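Caspase Nc subunit 1 (Drosophila melanogaster, PDB 2FP3) acts as an initiator caspase, a cysteine protease that works in the cascade activating the caspases that execute apoptosis, including steroid-driven cell death during metamorphosis. Local coordinates at residues Pro34-Ser39 with Phe93-Phe98; Phe101-Val106 with Phe112-Met117; Lys161-Phe164 with Lys168-Tyr171; Ile256-Gln261 with Ser280-Asn285. The protein carries 2 engineered substitutions. All blocks are in the same frame, centred on the assembly; numbering follows the deposited sequence.

Contact 1: Pro34-Ser39 with Phe93-Phe98; sequences PEVKKS and FQELNF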
loop_
_atom_site.group_PDB
_atom_site.type_symbol
_atom_site.label_atom_id
_atom_site.label_comp_id
_atom_site.label_asym_id
_atom_site.label_seq_id
_atom_site.Cartn_x
_atom_site.Cartn_y
_atom_site.Cartn_z
ATOM N N PRO A 34 14.926 -9.969 2.817
ATOM C CA PRO A 34 14.757 -11.230 2.099
ATOM C C PRO A 34 15.095 -11.081 0.630
ATOM O O PRO A 34 15.140 -9.971 0.106
ATOM C CB PRO A 34 13.280 -11.548 2.312
ATOM C CG PRO A 34 12.997 -10.947 3.649
ATOM C CD PRO A 34 13.694 -9.616 3.543
ATOM N N GLU A 35 15.330 -12.203 -0.034
ATOM C CA GLU A 35 15.645 -12.182 -1.449
ATOM C C GLU A 35 14.353 -12.058 -2.241
ATOM O O GLU A 35 13.405 -12.808 -2.010
ATOM C CB GLU A 35 16.357 -13.472 -1.843
ATOM C CG GLU A 35 16.502 -13.665 -3.339
ATOM C CD GLU A 35 16.811 -15.101 -3.704
ATOM O OE1 GLU A 35 17.872 -15.610 -3.284
ATOM O OE2 GLU A 35 15.989 -15.723 -4.410
ATOM N N VAL A 36 14.316 -11.112 -3.173
ATOM C CA VAL A 36 13.142 -10.914 -4.013
ATOM C C VAL A 36 13.439 -11.495 -5.387
ATOM O O VAL A 36 14.227 -10.921 -6.141
ATOM C CB VAL A 36 12.814 -9.415 -4.179
ATOM C CG1 VAL A 36 11.695 -9.236 -5.189
ATOM C CG2 VAL A 36 12.418 -8.817 -2.844
ATOM N N LYS A 37 12.823 -12.628 -5.717
ATOM C CA LYS A 37 13.070 -13.241 -7.018
ATOM C C LYS A 37 12.744 -12.217 -8.094
ATOM O O LYS A 37 11.865 -11.386 -7.908
ATOM C CD LYS A 37 11.824 -16.618 -8.542
ATOM C CE LYS A 37 12.126 -17.604 -7.420
ATOM N NZ LYS A 37 11.727 -17.109 -6.072
ATOM N N LYS A 38 13.455 -12.276 -9.214
ATOM C CA LYS A 38 13.254 -11.339 -10.309
ATOM C C LYS A 38 12.570 -11.990 -11.499
ATOM O O LYS A 38 12.681 -13.190 -11.708
ATOM C CB LYS A 38 14.596 -10.774 -10.790
ATOM C CG LYS A 38 15.483 -10.151 -9.714
ATOM C CD LYS A 38 16.766 -9.611 -10.355
ATOM C CE LYS A 38 17.897 -9.396 -9.343
ATOM N NZ LYS A 38 17.589 -8.372 -8.306
ATOM N N SER A 39 11.864 -11.187 -12.283
ATOM C CA SER A 39 11.205 -11.691 -13.470
ATOM C C SER A 39 12.263 -11.930 -14.546
ATOM O O SER A 39 13.363 -11.378 -14.488
ATOM C CB SER A 39 10.187 -10.672 -13.984
ATOM O OG SER A 39 9.181 -10.444 -13.022
ATOM N N PHE A 93 10.228 -2.588 -2.000
ATOM C CA PHE A 93 10.014 -1.704 -3.129
ATOM C C PHE A 93 11.286 -1.227 -3.809
ATOM O O PHE A 93 11.247 -0.798 -4.968
ATOM C CB PHE A 93 9.075 -0.551 -2.744
ATOM C CG PHE A 93 7.640 -0.990 -2.620
ATOM C CD1 PHE A 93 7.128 -1.416 -1.398
ATOM C CD2 PHE A 93 6.842 -1.118 -3.755
ATOM C CE1 PHE A 93 5.854 -1.973 -1.308
ATOM C CE2 PHE A 93 5.562 -1.676 -3.675
ATOM C CZ PHE A 93 5.071 -2.108 -2.444
ATOM N N GLN A 94 12.417 -1.315 -3.110
ATOM C CA GLN A 94 13.687 -0.955 -3.741
ATOM C C GLN A 94 13.985 -2.036 -4.774
ATOM O O GLN A 94 14.482 -1.752 -5.856
ATOM C CB GLN A 94 14.822 -0.906 -2.729
ATOM C CG GLN A 94 14.845 0.357 -1.899
ATOM C CD GLN A 94 16.121 0.493 -1.102
ATOM O OE1 GLN A 94 16.547 -0.444 -0.417
ATOM N NE2 GLN A 94 16.743 1.668 -1.179
ATOM N N GLU A 95 13.659 -3.279 -4.432
ATOM C CA GLU A 95 13.877 -4.401 -5.325
ATOM C C GLU A 95 12.859 -4.375 -6.463
ATOM O O GLU A 95 13.068 -5.003 -7.508
ATOM C CB GLU A 95 13.782 -5.711 -4.544
ATOM C CG GLU A 95 14.710 -5.753 -3.343
ATOM C CD GLU A 95 16.184 -5.756 -3.729
ATOM O OE1 GLU A 95 17.013 -5.304 -2.912
ATOM O OE2 GLU A 95 16.516 -6.220 -4.838
ATOM N N LEU A 96 11.747 -3.670 -6.268
ATOM C CA LEU A 96 10.765 -3.569 -7.345
ATOM C C LEU A 96 11.129 -2.334 -8.168
ATOM O O LEU A 96 10.450 -1.977 -9.122
ATOM C CB LEU A 96 9.339 -3.439 -6.794
ATOM C CG LEU A 96 8.808 -4.614 -5.972
ATOM C CD1 LEU A 96 7.336 -4.397 -5.668
ATOM C CD2 LEU A 96 8.995 -5.906 -6.729
ATOM N N ASN A 97 12.219 -1.689 -7.773
ATOM C CA ASN A 97 12.716 -0.508 -8.452
ATOM C C ASN A 97 11.774 0.692 -8.411
ATOM O O ASN A 97 11.659 1.414 -9.395
ATOM C CB ASN A 97 13.040 -0.848 -9.899
ATOM C CG ASN A 97 13.987 -2.021 -10.018
ATOM O OD1 ASN A 97 13.571 -3.146 -10.318
ATOM N ND2 ASN A 97 15.269 -1.769 -9.769
ATOM N N PHE A 98 11.102 0.895 -7.281
ATOM C CA PHE A 98 10.193 2.025 -7.113
ATOM C C PHE A 98 10.951 3.211 -6.545
ATOM O O PHE A 98 11.987 3.047 -5.902
ATOM C CB PHE A 98 9.069 1.707 -6.110
ATOM C CG PHE A 98 7.839 1.114 -6.725
ATOM C CD1 PHE A 98 6.585 1.555 -6.330
ATOM C CD2 PHE A 98 7.930 0.110 -7.682
ATOM C CE1 PHE A 98 5.424 1.007 -6.876
ATOM C CE2 PHE A 98 6.770 -0.453 -8.240
ATOM C CZ PHE A 98 5.511 0.001 -7.833
#

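Contact 2: Phe101-Val106 with Phe112-Met117; sequences FPYGNV and FKLLTM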
loop_
_atom_site.group_PDB
_atom_site.type_symbol
_atom_site.label_atom_id
_atom_site.label_comp_id
_atom_site.label_asym_id
_atom_site.label_seq_id
_atom_site.Cartn_x
_atom_site.Cartn_y
_atom_site.Cartn_z
ATOM N N PHE A 101 9.064 7.491 -1.185
ATOM C CA PHE A 101 8.940 8.693 -0.354
ATOM C C PHE A 101 8.385 8.247 1.003
ATOM O O PHE A 101 7.170 8.133 1.196
ATOM C CB PHE A 101 8.006 9.710 -1.014
ATOM C CG PHE A 101 8.482 10.179 -2.357
ATOM C CD1 PHE A 101 7.888 9.707 -3.528
ATOM C CD2 PHE A 101 9.546 11.080 -2.457
ATOM C CE1 PHE A 101 8.341 10.118 -4.782
ATOM C CE2 PHE A 101 10.013 11.501 -3.708
ATOM C CZ PHE A 101 9.404 11.016 -4.879
ATOM N N PRO A 102 9.286 7.978 1.962
ATOM C CA PRO A 102 8.920 7.527 3.304
ATOM C C PRO A 102 8.836 8.626 4.334
ATOM O O PRO A 102 9.663 9.527 4.348
ATOM C CB PRO A 102 10.032 6.547 3.628
ATOM C CG PRO A 102 11.237 7.297 3.107
ATOM C CD PRO A 102 10.750 7.902 1.776
ATOM N N TYR A 103 7.837 8.535 5.204
ATOM C CA TYR A 103 7.663 9.514 6.266
ATOM C C TYR A 103 7.316 8.852 7.594
ATOM O O TYR A 103 6.805 7.720 7.634
ATOM C CB TYR A 103 6.571 10.519 5.905
ATOM C CG TYR A 103 6.870 11.323 4.657
ATOM C CD1 TYR A 103 6.694 10.773 3.392
ATOM C CD2 TYR A 103 7.317 12.639 4.745
ATOM C CE1 TYR A 103 6.950 11.516 2.243
ATOM C CE2 TYR A 103 7.577 13.390 3.604
ATOM C CZ TYR A 103 7.387 12.823 2.353
ATOM O OH TYR A 103 7.610 13.573 1.214
ATOM N N GLY A 104 7.619 9.564 8.680
ATOM C CA GLY A 104 7.321 9.074 10.017
ATOM C C GLY A 104 6.045 9.719 10.543
ATOM O O GLY A 104 4.990 9.642 9.905
ATOM N N ASN A 105 6.133 10.370 11.698
ATOM C CA ASN A 105 4.963 11.016 12.275
ATOM C C ASN A 105 4.582 12.311 11.557
ATOM O O ASN A 105 5.421 13.177 11.312
ATOM C CB ASN A 105 5.190 11.306 13.761
ATOM C CG ASN A 105 5.432 10.047 14.568
ATOM O OD1 ASN A 105 4.706 9.061 14.432
ATOM N ND2 ASN A 105 6.452 10.075 15.420
ATOM N N VAL A 106 3.309 12.435 11.208
ATOM C CA VAL A 106 2.823 13.635 10.548
ATOM C C VAL A 106 1.397 13.879 11.002
ATOM O O VAL A 106 0.697 12.946 11.398
ATOM C CB VAL A 106 2.857 13.515 8.993
ATOM C CG1 VAL A 106 4.287 13.429 8.509
ATOM C CG2 VAL A 106 2.073 12.305 8.537
ATOM N N PHE A 112 -1.882 15.543 4.173
ATOM C CA PHE A 112 -2.518 15.947 2.926
ATOM C C PHE A 112 -1.654 16.851 2.062
ATOM O O PHE A 112 -1.907 16.996 0.867
ATOM C CB PHE A 112 -3.859 16.632 3.201
ATOM C CG PHE A 112 -4.956 15.679 3.562
ATOM C CD1 PHE A 112 -5.276 15.433 4.891
ATOM C CD2 PHE A 112 -5.646 14.991 2.566
ATOM C CE1 PHE A 112 -6.271 14.512 5.229
ATOM C CE2 PHE A 112 -6.641 14.070 2.891
ATOM C CZ PHE A 112 -6.953 13.829 4.226
ATOM N N LYS A 113 -0.650 17.475 2.661
ATOM C CA LYS A 113 0.220 18.335 1.890
ATOM C C LYS A 113 1.234 17.436 1.191
ATOM O O LYS A 113 1.538 17.637 0.015
ATOM C CB LYS A 113 0.926 19.355 2.788
ATOM C CG LYS A 113 1.719 20.398 2.007
ATOM C CD LYS A 113 2.202 21.541 2.890
ATOM C CE LYS A 113 2.950 22.591 2.073
ATOM N NZ LYS A 113 3.317 23.790 2.880
ATOM N N LEU A 114 1.741 16.440 1.915
ATOM C CA LEU A 114 2.706 15.496 1.353
ATOM C C LEU A 114 2.071 14.762 0.183
ATOM O O LEU A 114 2.658 14.634 -0.886
ATOM C CB LEU A 114 3.110 14.442 2.384
ATOM C CG LEU A 114 3.801 14.847 3.677
ATOM C CD1 LEU A 114 4.099 13.583 4.468
ATOM C CD2 LEU A 114 5.084 15.623 3.379
ATOM N N LEU A 115 0.864 14.263 0.423
ATOM C CA LEU A 115 0.118 13.511 -0.565
ATOM C C LEU A 115 -0.006 14.283 -1.863
ATOM O O LEU A 115 0.295 13.760 -2.942
ATOM C CB LEU A 115 -1.265 13.162 -0.008
ATOM C CG LEU A 115 -2.252 12.427 -0.913
ATOM C CD1 LEU A 115 -1.634 11.157 -1.483
ATOM C CD2 LEU A 115 -3.485 12.097 -0.095
ATOM N N THR A 116 -0.433 15.535 -1.750
ATOM C CA THR A 116 -0.607 16.390 -2.916
ATOM C C THR A 116 0.710 16.648 -3.631
ATOM O O THR A 116 0.772 16.642 -4.860
ATOM C CB THR A 116 -1.210 17.741 -2.516
ATOM O OG1 THR A 116 -2.425 17.520 -1.785
ATOM C CG2 THR A 116 -1.496 18.573 -3.749
ATOM N N MET A 117 1.757 16.881 -2.851
ATOM C CA MET A 117 3.081 17.153 -3.384
ATOM C C MET A 117 3.576 15.931 -4.169
ATOM O O MET A 117 4.214 16.039 -5.224
ATOM C CB MET A 117 4.027 17.442 -2.219
ATOM C CG MET A 117 5.074 18.504 -2.475
ATOM S SD MET A 117 6.144 18.715 -1.023
ATOM C CE MET A 117 5.013 19.501 0.140
#

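Contact 3: Lys161-Phe164 with Lys168-Tyr171; sequences KDHF and KCPY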
loop_
_atom_site.group_PDB
_atom_site.type_symbol
_atom_site.label_atom_id
_atom_site.label_comp_id
_atom_site.label_asym_id
_atom_site.label_seq_id
_atom_site.Cartn_x
_atom_site.Cartn_y
_atom_site.Cartn_z
ATOM N N LYS A 161 -9.287 8.643 0.180
ATOM C CA LYS A 161 -9.541 7.987 -1.102
ATOM C C LYS A 161 -9.871 9.003 -2.189
ATOM O O LYS A 161 -9.319 8.951 -3.289
ATOM C CB LYS A 161 -10.708 7.000 -0.994
ATOM C CG LYS A 161 -10.486 5.861 -0.026
ATOM C CD LYS A 161 -11.712 4.976 0.080
ATOM C CE LYS A 161 -11.520 3.940 1.173
ATOM N NZ LYS A 161 -12.630 2.952 1.222
ATOM N N ASP A 162 -10.776 9.922 -1.866
ATOM C CA ASP A 162 -11.226 10.947 -2.797
ATOM C C ASP A 162 -10.095 11.742 -3.417
ATOM O O ASP A 162 -10.229 12.276 -4.518
ATOM C CB ASP A 162 -12.203 11.885 -2.093
ATOM C CG ASP A 162 -13.572 11.254 -1.894
ATOM O OD1 ASP A 162 -13.636 10.061 -1.528
ATOM O OD2 ASP A 162 -14.585 11.953 -2.101
ATOM N N HIS A 163 -8.972 11.820 -2.720
ATOM C CA HIS A 163 -7.848 12.553 -3.260
ATOM C C HIS A 163 -7.414 11.969 -4.602
ATOM O O HIS A 163 -6.829 12.662 -5.428
ATOM C CB HIS A 163 -6.672 12.523 -2.291
ATOM C CG HIS A 163 -5.463 13.232 -2.810
ATOM N ND1 HIS A 163 -4.454 12.585 -3.490
ATOM C CD2 HIS A 163 -5.143 14.549 -2.827
ATOM C CE1 HIS A 163 -3.566 13.471 -3.905
ATOM N NE2 HIS A 163 -3.961 14.671 -3.516
ATOM N N PHE A 164 -7.726 10.696 -4.826
ATOM C CA PHE A 164 -7.326 10.029 -6.054
ATOM C C PHE A 164 -8.323 10.074 -7.194
ATOM O O PHE A 164 -8.195 9.322 -8.155
ATOM C CB PHE A 164 -6.924 8.589 -5.743
ATOM C CG PHE A 164 -5.736 8.494 -4.827
ATOM C CD1 PHE A 164 -4.445 8.446 -5.344
ATOM C CD2 PHE A 164 -5.907 8.523 -3.439
ATOM C CE1 PHE A 164 -3.332 8.427 -4.491
ATOM C CE2 PHE A 164 -4.803 8.504 -2.575
ATOM C CZ PHE A 164 -3.514 8.456 -3.104
ATOM N N LYS A 168 -8.343 15.415 -9.178
ATOM C CA LYS A 168 -7.203 15.754 -8.336
ATOM C C LYS A 168 -5.898 15.063 -8.719
ATOM O O LYS A 168 -4.822 15.600 -8.480
ATOM C CB LYS A 168 -7.530 15.457 -6.874
ATOM C CG LYS A 168 -8.701 16.258 -6.334
ATOM C CD LYS A 168 -9.012 15.866 -4.896
ATOM C CE LYS A 168 -10.256 16.575 -4.354
ATOM N NZ LYS A 168 -10.653 16.037 -3.016
ATOM N N CYS A 169 -5.983 13.877 -9.315
ATOM C CA CYS A 169 -4.777 13.160 -9.703
ATOM C C CYS A 169 -4.667 12.892 -11.186
ATOM O O CYS A 169 -4.630 11.743 -11.624
ATOM C CB CYS A 169 -4.653 11.850 -8.932
ATOM S SG CYS A 169 -4.168 12.094 -7.233
ATOM N N PRO A 170 -4.555 13.967 -11.979
ATOM C CA PRO A 170 -4.441 13.878 -13.435
ATOM C C PRO A 170 -3.379 12.862 -13.834
ATOM O O PRO A 170 -3.566 12.085 -14.773
ATOM C CB PRO A 170 -4.037 15.291 -13.838
ATOM C CG PRO A 170 -4.556 16.149 -12.729
ATOM C CD PRO A 170 -4.290 15.341 -11.507
ATOM N N TYR A 171 -2.266 12.880 -13.107
ATOM C CA TYR A 171 -1.136 11.990 -13.390
ATOM C C TYR A 171 -1.376 10.501 -13.158
ATOM O O TYR A 171 -0.556 9.684 -13.575
ATOM C CB TYR A 171 0.094 12.426 -12.579
ATOM C CG TYR A 171 0.583 13.836 -12.877
ATOM C CD1 TYR A 171 1.540 14.448 -12.071
ATOM C CD2 TYR A 171 0.100 14.549 -13.973
ATOM C CE1 TYR A 171 2.006 15.734 -12.349
ATOM C CE2 TYR A 171 0.559 15.830 -14.263
ATOM C CZ TYR A 171 1.512 16.416 -13.454
ATOM O OH TYR A 171 1.984 17.668 -13.773
#

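Contact 4: Ile256-Gln261 with Ser280-Asn285; sequences IQKFCQ and SEAVGN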
loop_
_atom_site.group_PDB
_atom_site.type_symbol
_atom_site.label_atom_id
_atom_site.label_comp_id
_atom_site.label_asym_id
_atom_site.label_seq_id
_atom_site.Cartn_x
_atom_site.Cartn_y
_atom_site.Cartn_z
ATOM N N ILE A 256 1.338 -6.827 6.822
ATOM C CA ILE A 256 2.442 -6.231 6.080
ATOM C C ILE A 256 3.612 -7.185 5.885
ATOM O O ILE A 256 4.150 -7.300 4.779
ATOM C CB ILE A 256 2.967 -4.969 6.781
ATOM C CG1 ILE A 256 1.975 -3.831 6.596
ATOM C CG2 ILE A 256 4.313 -4.568 6.204
ATOM C CD1 ILE A 256 2.349 -2.597 7.361
ATOM N N GLN A 257 4.015 -7.863 6.953
ATOM C CA GLN A 257 5.133 -8.788 6.848
ATOM C C GLN A 257 4.832 -9.916 5.875
ATOM O O GLN A 257 5.645 -10.229 5.000
ATOM C CB GLN A 257 5.487 -9.359 8.224
ATOM C CG GLN A 257 5.986 -8.302 9.203
ATOM C CD GLN A 257 7.180 -7.526 8.670
ATOM O OE1 GLN A 257 7.197 -6.292 8.702
ATOM N NE2 GLN A 257 8.185 -8.245 8.180
ATOM N N LYS A 258 3.654 -10.516 6.020
ATOM C CA LYS A 258 3.248 -11.614 5.160
ATOM C C LYS A 258 3.168 -11.121 3.719
ATOM O O LYS A 258 3.501 -11.845 2.772
ATOM C CB LYS A 258 1.890 -12.154 5.609
ATOM C CG LYS A 258 1.645 -13.582 5.169
ATOM C CD LYS A 258 2.699 -14.522 5.749
ATOM C CE LYS A 258 2.582 -15.921 5.158
ATOM N NZ LYS A 258 3.582 -16.878 5.708
ATOM N N PHE A 259 2.717 -9.879 3.560
ATOM C CA PHE A 259 2.609 -9.280 2.239
ATOM C C PHE A 259 3.980 -9.197 1.573
ATOM O O PHE A 259 4.154 -9.620 0.427
ATOM C CB PHE A 259 2.012 -7.878 2.338
ATOM C CG PHE A 259 1.988 -7.147 1.033
ATOM C CD1 PHE A 259 1.279 -7.659 -0.052
ATOM C CD2 PHE A 259 2.689 -5.957 0.875
ATOM C CE1 PHE A 259 1.269 -6.995 -1.275
ATOM C CE2 PHE A 259 2.683 -5.287 -0.349
ATOM C CZ PHE A 259 1.973 -5.808 -1.421
ATOM N N CYS A 260 4.952 -8.645 2.294
ATOM C CA CYS A 260 6.295 -8.514 1.760
ATOM C C CYS A 260 6.894 -9.880 1.484
ATOM O O CYS A 260 7.623 -10.053 0.502
ATOM C CB CYS A 260 7.181 -7.741 2.729
ATOM S SG CYS A 260 6.704 -6.010 2.930
ATOM N N GLN A 261 6.593 -10.856 2.340
ATOM C CA GLN A 261 7.126 -12.197 2.126
ATOM C C GLN A 261 6.573 -12.754 0.824
ATOM O O GLN A 261 7.336 -13.215 -0.030
ATOM C CB GLN A 261 6.762 -13.135 3.287
ATOM C CG GLN A 261 7.206 -12.632 4.655
ATOM C CD GLN A 261 6.998 -13.654 5.770
ATOM O OE1 GLN A 261 5.941 -14.284 5.869
ATOM N NE2 GLN A 261 8.008 -13.808 6.624
ATOM N N SER A 280 -3.882 -12.631 2.231
ATOM C CA SER A 280 -5.058 -12.792 3.086
ATOM C C SER A 280 -5.255 -14.216 3.577
ATOM O O SER A 280 -5.749 -14.435 4.673
ATOM C CB SER A 280 -6.314 -12.352 2.344
ATOM O OG SER A 280 -7.486 -12.764 3.027
ATOM N N GLU A 281 -4.886 -15.185 2.757
ATOM C CA GLU A 281 -5.032 -16.576 3.131
ATOM C C GLU A 281 -3.964 -16.911 4.161
ATOM O O GLU A 281 -4.223 -17.591 5.155
ATOM C CB GLU A 281 -4.843 -17.463 1.909
ATOM C CG GLU A 281 -4.995 -18.936 2.205
ATOM C CD GLU A 281 -4.083 -19.777 1.354
ATOM O OE1 GLU A 281 -2.849 -19.713 1.561
ATOM O OE2 GLU A 281 -4.599 -20.491 0.474
ATOM N N ALA A 282 -2.756 -16.419 3.902
ATOM C CA ALA A 282 -1.611 -16.648 4.770
ATOM C C ALA A 282 -1.806 -16.041 6.149
ATOM O O ALA A 282 -1.787 -16.745 7.157
ATOM C CB ALA A 282 -0.367 -16.073 4.128
ATOM N N VAL A 283 -1.994 -14.727 6.188
ATOM C CA VAL A 283 -2.188 -14.018 7.445
ATOM C C VAL A 283 -3.373 -14.602 8.214
ATOM O O VAL A 283 -3.429 -14.522 9.440
ATOM C CB VAL A 283 -2.425 -12.505 7.191
ATOM C CG1 VAL A 283 -3.721 -12.304 6.420
ATOM C CG2 VAL A 283 -2.453 -11.742 8.505
ATOM N N GLY A 284 -4.310 -15.201 7.485
ATOM C CA GLY A 284 -5.483 -15.781 8.115
ATOM C C GLY A 284 -5.207 -17.102 8.801
ATOM O O GLY A 284 -5.563 -17.293 9.963
ATOM N N ASN A 285 -4.573 -18.023 8.083
ATOM C CA ASN A 285 -4.254 -19.331 8.637
ATOM C C ASN A 285 -3.181 -19.196 9.711
ATOM O O ASN A 285 -1.991 -19.328 9.428
ATOM C CB ASN A 285 -3.762 -20.266 7.529
ATOM C CG ASN A 285 -3.526 -21.685 8.021
ATOM O OD1 ASN A 285 -3.018 -22.533 7.286
ATOM N ND2 ASN A 285 -3.900 -21.950 9.268
#

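Contact 1: Pro34-Ser39 with Phe93-Phe98
Phe93 O takes two backbone N-H groups, Phe98 N at 2.9 Å and, weakly, Leu96 N, and this closing turn holds Glu95 where its side chain meets Val36 of the N-terminal segment. The contact itself is apolar and small. Val36 CG2 lies 3.8 Å from Glu95 CB, and the same methyl also reaches Glu95 CG, at 3.9 Å. The second methyl, CG1, stands anti to the backbone N (chi1 173°) and approaches Glu95 CB less closely, at 4.1 Å. Glu95 thus offers the aliphatic base of its chain to the valine, and a bend at chi2 (-66°) turns the carboxylate off this line. Lys38 comes alongside from further down the same segment, its chain nearly straight until the last bond. Its NZ stays 4.2 Å from Glu95 OE2, beyond salt-bridge range, so any attraction between these opposite charges is probably loose at this exposed margin. Other bonds fix the segment more firmly: Pro34 O is bonded to His91 NE2 one turn earlier on the helix, and Ser39 OG to His268 O. Val36 also touches Ala264 of helix 251-266, which places the extended segment 34-39 across two neighbouring helices. At the helix end, Asn97 takes a positive phi (64°) and Asn97 N bonds to Gln94 O at 3.0 Å, inside the wider Phe98-Phe93 bond. This is a Schellman motif, and here it turns helix 82-95 into strand 98-103 within a beta-alpha-beta crossover of the caspase fold.

Contact 2: Phe101-Val106 with Phe112-Met117
Tyr103 and Leu114 make a CH-pi contact. Leu114 CD1 sits over one face of the phenol ring, 3.5 Å from its centroid and 18° off the ring normal, displaced toward the CD2 side. The leucine and the tyrosine run past each other in opposite directions, and the second methyl lies further out along the ring: Leu114 CD2 is 3.4 Å from Tyr103 CE2 and still 3.9 Å from Tyr103 OH. Chi1 (-61°) directs the Tyr103 side chain toward the helix, and chi2 (78°) turns one ring face to Leu114.

Simple aliphatic packing adds a third side chain. Val106 CG1 approaches Leu114 CD1 to 4.0 Å, so this one methyl is met by both the ring and the valine. The pairing spans the turn from strand 98-103 into helix 108-119, the opening of the crossover that leads on to strand 130-139 on the far side of strand 62-68. Tyr103 and Val106 accordingly also touch Leu65 and Val67 of that middle strand.

The hydrogen bonds lie within the helix or lead to other parts of the chain. Thr116 OG1 donates to Phe112 O at 2.8 Å, nearly along the C=O axis, and Thr116 N bonds weakly to the same oxygen, so side chain and backbone share one helical carbonyl. Beyond the strand, Asn105 OD1 accepts Met70 N.

Contact 3: Lys161-Phe164 with Lys168-Tyr171
Asp162 and His163, near the end of helix 157-162, are met by Lys168 and Cys169 as the chain doubles back toward strand 177-181 of the caspase sheet; the heart of this local fold-back is a cysteine sulfur set among aromatic rings. Lys161 prepares it through its backbone: Lys161 O receives Phe164 N at 2.8 Å and also lies in plane at the edge of the Phe164 ring. The carbonyl of Asp162 comes next, with Lys168 CD 3.8 Å from Asp162 O. The lysine chain is extended beyond CG and runs back alongside the peptide, yet Lys168 NZ remains 5.7 Å from Asp162 OD2, so the opposite charges are neighbours and not a pair. His163 is approached on two counts. Its carbonyl oxygen lies 3.2 Å from Lys168 CB, and Cys169 SG meets its ring obliquely, 4.2 Å from the centroid and 45° off the normal. With CG anti to the backbone N (chi1 178°), the imidazole points to helix 108-119, packing on Leu115, Thr116 and Thr119. The Phe164 ring has this imidazole over one face, and it also meets Phe130 and Leu179 of the sheet. The sulfur reaches it obliquely as well, 41° off the normal, and its nearest atom on that ring is Phe164 CD1, 4.1 Å from Cys169 SG.

Contact 4: Ile256-Gln261 with Ser280-Asn285
Helix-to-helix packing between helices 251-266 and 272-284, which follow each other along the caspase domain, brings Lys258 against Ala282 and Val283. The contact is slight and lies away from the inferred active-site positions, although Ile256, nearby on the first helix, touches Pro182 and Phe183, just ahead of Ala184, the altered residue at one of them. Another face of helix 251-266 meets helix 82-95 through Cys260, which touches Ser88, Leu89 and Leu92, so three helices are joined here. A further join is made by the buried Phe259, which meets Ile275 and Thr279 earlier on helix 272-284.

Lys258 contributes its hydrocarbon stem. CG leaves roughly anti to the backbone N (chi1 -157°) and the chain bends at chi2 (60°), which carries it across the methyl of Ala282. Lys258 CG is 3.4 Å from Ala282 CB and Lys258 CD 3.8 Å; the still shorter approach of the next carbon is doubtful in the model. The backbones come near at this point, with Lys258 CA 6.4 Å from Val283 CA. Val283 also packs on Lys289 and Thr295, and meets the lysine through its peptide nitrogen: Val283 N lies 3.9 Å from Lys258 CG.

The four contacts differ in burial, and their chemistry follows it. Contacts 2 and 3 touch directly, Leu115 CD1 lying 3.7 Å from Phe164 CZ, and together join helix 108-119 to the buried fold-back after helix 157-162. Contact 4 lies on the opposite side of the chain's centre from both. Contact 1 adjoins contact 2 in sequence, through helix 82-95 and strand 98-103, yet their centres are 24 Å apart. Contact 3 is the most buried and relies on sulfur and rings, whereas the partly buried contact 2 uses methyl on ring. Contacts 1 and 4 pair a small apolar group with the aliphatic part of a charged side chain, as suits their half-exposed places, and both involve helix 251-266.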